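Local atomic coordinates of TBC1 domain family member 22A (Homo sapiens, PDB entry 2QFZ), a protein that may act as a GTPase-activating protein for Rab-family GTPases through its TBC domain, and forms homodimers. Residues 56-61 with 65-70; 156-161 with 185-190. All blocks are in the same frame, centred on the assembly; numbering follows the deposited sequence.

Contact 1: residues 56-61 with 65-70; sequences RPMTWK and GYLPAN
Lys61 and Tyr66 lie side by side and point the same way, the lysine running past the edge of the phenol ring. Lys61 CG sits in the plane of the Tyr66 ring, 3.8 Å from Tyr66 CD2, so the aliphatic part of the lysine meets the rim of the aromatic group and not its face. Beyond CG the lysine chain is extended, and the tyrosine follows the same course because its CG stands anti to the backbone N (chi1 177°). Both polar ends thereby reach one carboxylate, that of Asp190: Lys61 NZ by a salt bridge, Tyr66 OH by a hydrogen bond. Leu67 also lies alongside the lysine, with Lys61 CD 4.2 Å from Leu67 CD1. Met58, bent at chi2 and chi3, crosses the leucine at about a right angle, and Met58 CE comes to 3.6 Å from Leu67 CD1. In the backbone, Lys61 O, in the last turn of helix 56-63, accepts a nearly straight bond (170°) from Leu67 N at 3.2 Å and a weak one from Tyr66 N. Gly65 leaves the helix with positive phi, and two bonds back into the last turn make this a Schellman motif, a C-terminal cap. Around it, Tyr66 and Leu67 lean on Leu78 of helix 74-91, Met58 touches Leu33 of helix 25-34, and Pro57 and Trp60 rest on Val160 of helix 150-162.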
loop_
_atom_site.group_PDB
_atom_site.type_symbol
_atom_site.label_atom_id
_atom_site.label_comp_id
_atom_site.label_asym_id
_atom_site.label_seq_id
_atom_site.Cartn_x
_atom_site.Cartn_y
_atom_site.Cartn_z
ATOM N N ARG A 56 2.451 15.578 -1.489
ATOM C CA ARG A 56 2.116 14.165 -1.606
ATOM C C ARG A 56 0.608 13.906 -1.517
ATOM O O ARG A 56 0.081 13.225 -2.360
ATOM C CB ARG A 56 2.935 13.259 -0.643
ATOM C CG ARG A 56 2.665 11.806 -0.803
ATOM C CD ARG A 56 3.433 10.958 0.231
ATOM N NE ARG A 56 4.773 10.581 -0.213
ATOM C CZ ARG A 56 5.897 10.722 0.486
ATOM N NH1 ARG A 56 5.897 11.293 1.672
ATOM N NH2 ARG A 56 7.044 10.309 -0.035
ATOM N N PRO A 57 -0.098 14.485 -0.525
ATOM C CA PRO A 57 -1.532 14.266 -0.486
ATOM C C PRO A 57 -2.280 14.581 -1.791
ATOM O O PRO A 57 -3.056 13.746 -2.254
ATOM C CB PRO A 57 -1.994 15.192 0.667
ATOM C CG PRO A 57 -0.739 15.241 1.556
ATOM C CD PRO A 57 0.342 15.377 0.561
ATOM N N MET A 58 -2.101 15.766 -2.369
ATOM C CA MET A 58 -2.823 16.066 -3.636
ATOM C C MET A 58 -2.298 15.228 -4.828
ATOM O O MET A 58 -3.064 14.875 -5.732
ATOM C CB MET A 58 -2.715 17.557 -3.953
ATOM C CG MET A 58 -3.435 18.037 -5.233
ATOM S SD MET A 58 -5.194 17.594 -5.418
ATOM C CE MET A 58 -5.919 18.437 -3.987
ATOM N N THR A 59 -0.978 14.985 -4.885
ATOM C CA THR A 59 -0.424 14.116 -5.934
ATOM C C THR A 59 -1.060 12.706 -5.903
ATOM O O THR A 59 -1.565 12.239 -6.918
ATOM C CB THR A 59 1.111 14.061 -5.893
ATOM O OG1 THR A 59 1.646 15.381 -5.991
ATOM C CG2 THR A 59 1.686 13.227 -7.058
ATOM N N TRP A 60 -1.071 12.048 -4.743
ATOM C CA TRP A 60 -1.760 10.753 -4.613
ATOM C C TRP A 60 -3.226 10.790 -5.045
ATOM O O TRP A 60 -3.734 9.874 -5.746
ATOM C CB TRP A 60 -1.663 10.237 -3.170
ATOM C CG TRP A 60 -0.369 9.605 -2.805
ATOM C CD1 TRP A 60 0.829 9.806 -3.385
ATOM C CD2 TRP A 60 -0.142 8.672 -1.729
ATOM N NE1 TRP A 60 1.791 9.028 -2.792
ATOM C CE2 TRP A 60 1.226 8.324 -1.766
ATOM C CE3 TRP A 60 -0.975 8.026 -0.815
ATOM C CZ2 TRP A 60 1.788 7.392 -0.892
ATOM C CZ3 TRP A 60 -0.415 7.103 0.070
ATOM C CH2 TRP A 60 0.957 6.805 0.029
ATOM N N LYS A 61 -3.925 11.830 -4.629
ATOM C CA LYS A 61 -5.303 12.023 -5.075
ATOM C C LYS A 61 -5.462 12.152 -6.577
ATOM O O LYS A 61 -6.417 11.607 -7.140
ATOM C CB LYS A 61 -5.961 13.193 -4.368
ATOM C CG LYS A 61 -6.202 12.909 -2.907
ATOM C CD LYS A 61 -6.812 14.123 -2.176
ATOM C CE LYS A 61 -6.437 14.071 -0.717
ATOM N NZ LYS A 61 -7.224 15.067 0.050
ATOM N N GLY A 65 -6.773 8.992 -9.496
ATOM C CA GLY A 65 -8.023 9.370 -10.151
ATOM C C GLY A 65 -9.152 9.802 -9.228
ATOM O O GLY A 65 -10.309 9.856 -9.638
ATOM N N TYR A 66 -8.844 10.086 -7.977
ATOM C CA TYR A 66 -9.876 10.535 -7.023
ATOM C C TYR A 66 -10.316 11.975 -7.372
ATOM O O TYR A 66 -11.508 12.295 -7.379
ATOM C CB TYR A 66 -9.323 10.432 -5.597
ATOM C CG TYR A 66 -10.224 10.910 -4.497
ATOM C CD1 TYR A 66 -11.539 10.492 -4.420
ATOM C CD2 TYR A 66 -9.743 11.780 -3.502
ATOM C CE1 TYR A 66 -12.395 10.958 -3.377
ATOM C CE2 TYR A 66 -10.576 12.227 -2.456
ATOM C CZ TYR A 66 -11.910 11.813 -2.420
ATOM O OH TYR A 66 -12.746 12.214 -1.401
ATOM N N LEU A 67 -9.339 12.830 -7.655
ATOM C CA LEU A 67 -9.605 14.161 -8.069
ATOM C C LEU A 67 -9.230 14.326 -9.534
ATOM O O LEU A 67 -8.262 13.714 -10.000
ATOM C CB LEU A 67 -8.850 15.160 -7.215
ATOM C CG LEU A 67 -9.366 15.316 -5.775
ATOM C CD1 LEU A 67 -8.644 16.449 -5.103
ATOM C CD2 LEU A 67 -10.871 15.517 -5.703
ATOM N N PRO A 68 -10.017 15.137 -10.260
ATOM C CA PRO A 68 -9.807 15.472 -11.679
ATOM C C PRO A 68 -8.585 16.328 -11.931
ATOM O O PRO A 68 -8.191 17.115 -11.052
ATOM C CB PRO A 68 -11.087 16.225 -12.057
ATOM C CG PRO A 68 -11.667 16.694 -10.775
ATOM C CD PRO A 68 -11.231 15.762 -9.715
ATOM N N ALA A 69 -7.995 16.135 -13.113
ATOM C CA ALA A 69 -6.852 16.895 -13.600
ATOM C C ALA A 69 -7.180 18.382 -13.764
ATOM O O ALA A 69 -6.318 19.239 -13.557
ATOM C CB ALA A 69 -6.374 16.318 -14.924
ATOM N N ASN A 70 -8.426 18.677 -14.138
ATOM C CA ASN A 70 -8.877 20.061 -14.290
ATOM C C ASN A 70 -9.088 20.763 -12.936
ATOM O O ASN A 70 -9.935 20.348 -12.109
ATOM C CB ASN A 70 -10.147 20.144 -15.141
ATOM C CG ASN A 70 -10.504 21.590 -15.465
ATOM O OD1 ASN A 70 -11.182 22.218 -14.703
ATOM N ND2 ASN A 70 -9.918 22.143 -16.535
#

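Contact 2: residues 156-161 with 185-190; sequences PFFVVF and CNIEAD
Two helices of the all-helical TBC domain, 150-162 and 181-200, pack here in a buried interface, their local axes 9.4 Å apart and their directions 140° from one another. The contact centres on the CG2 methyl of Ile187, which enters between two phenylalanines one turn apart. On one of them it meets the ring obliquely, with Ile187 CG2 4.0 Å from Phe158 CD1; on the other it meets the stem, 4.0 Å from Phe161 CB. Ile187 CG2 stands anti to its own backbone N, which carries this branch across to helix 150-162. One turn further along helix 181-200, Asp190 lies against the Phe161 ring. Asp190 CB is 3.8 Å from Phe161 CD2, and the carboxylate plane is turned 85° from that of the ring. The backbone of the same residue joins in, as Asp190 O sits at the ring edge, near its plane, 3.8 Å from Phe161 CE2. No hydrogen bond spans the two segments; apolar contact accounts for most of the interface, and the ring edge facing Asp190 O may add a weakly favourable term. The buried carboxylate looks to other parts of the fold, with Gln82 NE2 joining Tyr66 at OD1. Together with the Lys61 salt bridge, these two donors would help to stabilise a charged Asp190, although Asn186 O, another acceptor, lies 3.1 Å from Asp190 OD1.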
loop_
_atom_site.group_PDB
_atom_site.type_symbol
_atom_site.label_atom_id
_atom_site.label_comp_id
_atom_site.label_asym_id
_atom_site.label_seq_id
_atom_site.Cartn_x
_atom_site.Cartn_y
_atom_site.Cartn_z
ATOM N N PRO A 156 -1.367 3.834 5.008
ATOM C CA PRO A 156 -0.640 4.848 4.277
ATOM C C PRO A 156 -1.495 6.033 3.774
ATOM O O PRO A 156 -1.067 7.175 3.853
ATOM C CB PRO A 156 -0.037 4.055 3.123
ATOM C CG PRO A 156 -0.033 2.648 3.646
ATOM C CD PRO A 156 -1.276 2.534 4.337
ATOM N N PHE A 157 -2.688 5.774 3.270
ATOM C CA PHE A 157 -3.568 6.876 2.868
ATOM C C PHE A 157 -3.880 7.809 4.085
ATOM O O PHE A 157 -3.788 9.017 4.007
ATOM C CB PHE A 157 -4.831 6.301 2.241
ATOM C CG PHE A 157 -4.588 5.573 0.963
ATOM C CD1 PHE A 157 -4.195 6.265 -0.165
ATOM C CD2 PHE A 157 -4.740 4.211 0.879
ATOM C CE1 PHE A 157 -3.976 5.614 -1.378
ATOM C CE2 PHE A 157 -4.511 3.547 -0.341
ATOM C CZ PHE A 157 -4.146 4.256 -1.461
ATOM N N PHE A 158 -4.172 7.221 5.221
ATOM C CA PHE A 158 -4.648 7.986 6.350
ATOM C C PHE A 158 -3.505 8.844 6.885
ATOM O O PHE A 158 -3.690 10.021 7.156
ATOM C CB PHE A 158 -5.225 7.063 7.447
ATOM C CG PHE A 158 -5.602 7.795 8.711
ATOM C CD1 PHE A 158 -6.872 8.396 8.838
ATOM C CD2 PHE A 158 -4.676 7.933 9.750
ATOM C CE1 PHE A 158 -7.214 9.103 10.028
ATOM C CE2 PHE A 158 -4.985 8.647 10.914
ATOM C CZ PHE A 158 -6.262 9.217 11.065
ATOM N N VAL A 159 -2.314 8.250 7.017
ATOM C CA VAL A 159 -1.162 8.964 7.544
ATOM C C VAL A 159 -0.735 10.076 6.586
ATOM O O VAL A 159 -0.523 11.194 7.006
ATOM C CB VAL A 159 0.004 7.992 7.888
ATOM C CG1 VAL A 159 1.310 8.749 8.025
ATOM C CG2 VAL A 159 -0.344 7.197 9.153
ATOM N N VAL A 160 -0.670 9.783 5.297
ATOM C CA VAL A 160 -0.333 10.797 4.306
ATOM C C VAL A 160 -1.333 11.966 4.384
ATOM O O VAL A 160 -0.910 13.137 4.506
ATOM C CB VAL A 160 -0.203 10.174 2.866
ATOM C CG1 VAL A 160 -0.248 11.209 1.744
ATOM C CG2 VAL A 160 1.086 9.358 2.773
ATOM N N PHE A 161 -2.635 11.652 4.365
ATOM C CA PHE A 161 -3.665 12.679 4.351
ATOM C C PHE A 161 -3.793 13.438 5.685
ATOM O O PHE A 161 -3.943 14.640 5.667
ATOM C CB PHE A 161 -5.038 12.137 3.907
ATOM C CG PHE A 161 -5.044 11.496 2.550
ATOM C CD1 PHE A 161 -4.115 11.830 1.570
ATOM C CD2 PHE A 161 -6.037 10.577 2.226
ATOM C CE1 PHE A 161 -4.149 11.218 0.301
ATOM C CE2 PHE A 161 -6.069 9.968 0.956
ATOM C CZ PHE A 161 -5.119 10.313 -0.013
ATOM N N CYS A 185 -13.336 13.897 9.472
ATOM C CA CYS A 185 -14.306 13.207 8.591
ATOM C C CYS A 185 -13.948 13.288 7.117
ATOM O O CYS A 185 -14.206 12.328 6.369
ATOM C CB CYS A 185 -15.725 13.767 8.726
ATOM S SG CYS A 185 -16.367 13.603 10.337
ATOM N N ASN A 186 -13.435 14.450 6.697
ATOM C CA ASN A 186 -13.007 14.658 5.311
ATOM C C ASN A 186 -11.820 13.757 4.936
ATOM O O ASN A 186 -11.812 13.151 3.869
ATOM C CB ASN A 186 -12.651 16.101 5.051
ATOM C CG ASN A 186 -13.886 16.991 4.857
ATOM O OD1 ASN A 186 -15.038 16.528 4.874
ATOM N ND2 ASN A 186 -13.638 18.262 4.666
ATOM N N ILE A 187 -10.858 13.672 5.837
ATOM C CA ILE A 187 -9.744 12.749 5.723
ATOM C C ILE A 187 -10.195 11.303 5.616
ATOM O O ILE A 187 -9.665 10.573 4.807
ATOM C CB ILE A 187 -8.754 12.888 6.903
ATOM C CG1 ILE A 187 -8.023 14.231 6.824
ATOM C CG2 ILE A 187 -7.732 11.735 6.890
ATOM C CD1 ILE A 187 -7.252 14.597 8.101
ATOM N N GLU A 188 -11.174 10.907 6.434
ATOM C CA GLU A 188 -11.720 9.567 6.433
ATOM C C GLU A 188 -12.348 9.217 5.089
ATOM O O GLU A 188 -12.100 8.089 4.560
ATOM C CB GLU A 188 -12.709 9.341 7.610
ATOM C CG GLU A 188 -13.458 8.012 7.541
ATOM C CD GLU A 188 -14.478 7.777 8.653
ATOM O OE1 GLU A 188 -14.425 8.457 9.655
ATOM O OE2 GLU A 188 -15.318 6.855 8.528
ATOM N N ALA A 189 -13.127 10.157 4.515
ATOM C CA ALA A 189 -13.727 9.961 3.179
ATOM C C ALA A 189 -12.647 9.799 2.107
ATOM O O ALA A 189 -12.725 8.912 1.282
ATOM C CB ALA A 189 -14.653 11.159 2.779
ATOM N N ASP A 190 -11.672 10.697 2.116
ATOM C CA ASP A 190 -10.533 10.659 1.174
ATOM C C ASP A 190 -9.804 9.302 1.266
ATOM O O ASP A 190 -9.513 8.647 0.258
ATOM C CB ASP A 190 -9.561 11.827 1.483
ATOM C CG ASP A 190 -10.185 13.236 1.216
ATOM O OD1 ASP A 190 -11.395 13.347 0.763
ATOM O OD2 ASP A 190 -9.438 14.241 1.417
#

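Overall arrangement
Both contacts are largely buried, though contact 1 reaches the surface at Gly65, whereas every touching residue of contact 2 is buried. They differ in kind: contact 1 is local, a helix end and the loop that follows it, joined by backbone hydrogen bonds as well as side chains; contact 2 brings together two helices more distant in sequence and rests on side-chain packing, its polar group turned to other parts of the fold. Their centres are 13 Å apart and they meet directly. The Lys61-Asp190 pair is the polar join, while Trp60 CE3 approaches Phe157 CD1 to 3.7 Å in an apolar one. Helices 56-63, 150-162 and 181-200 are thus tied together within the TBC domain.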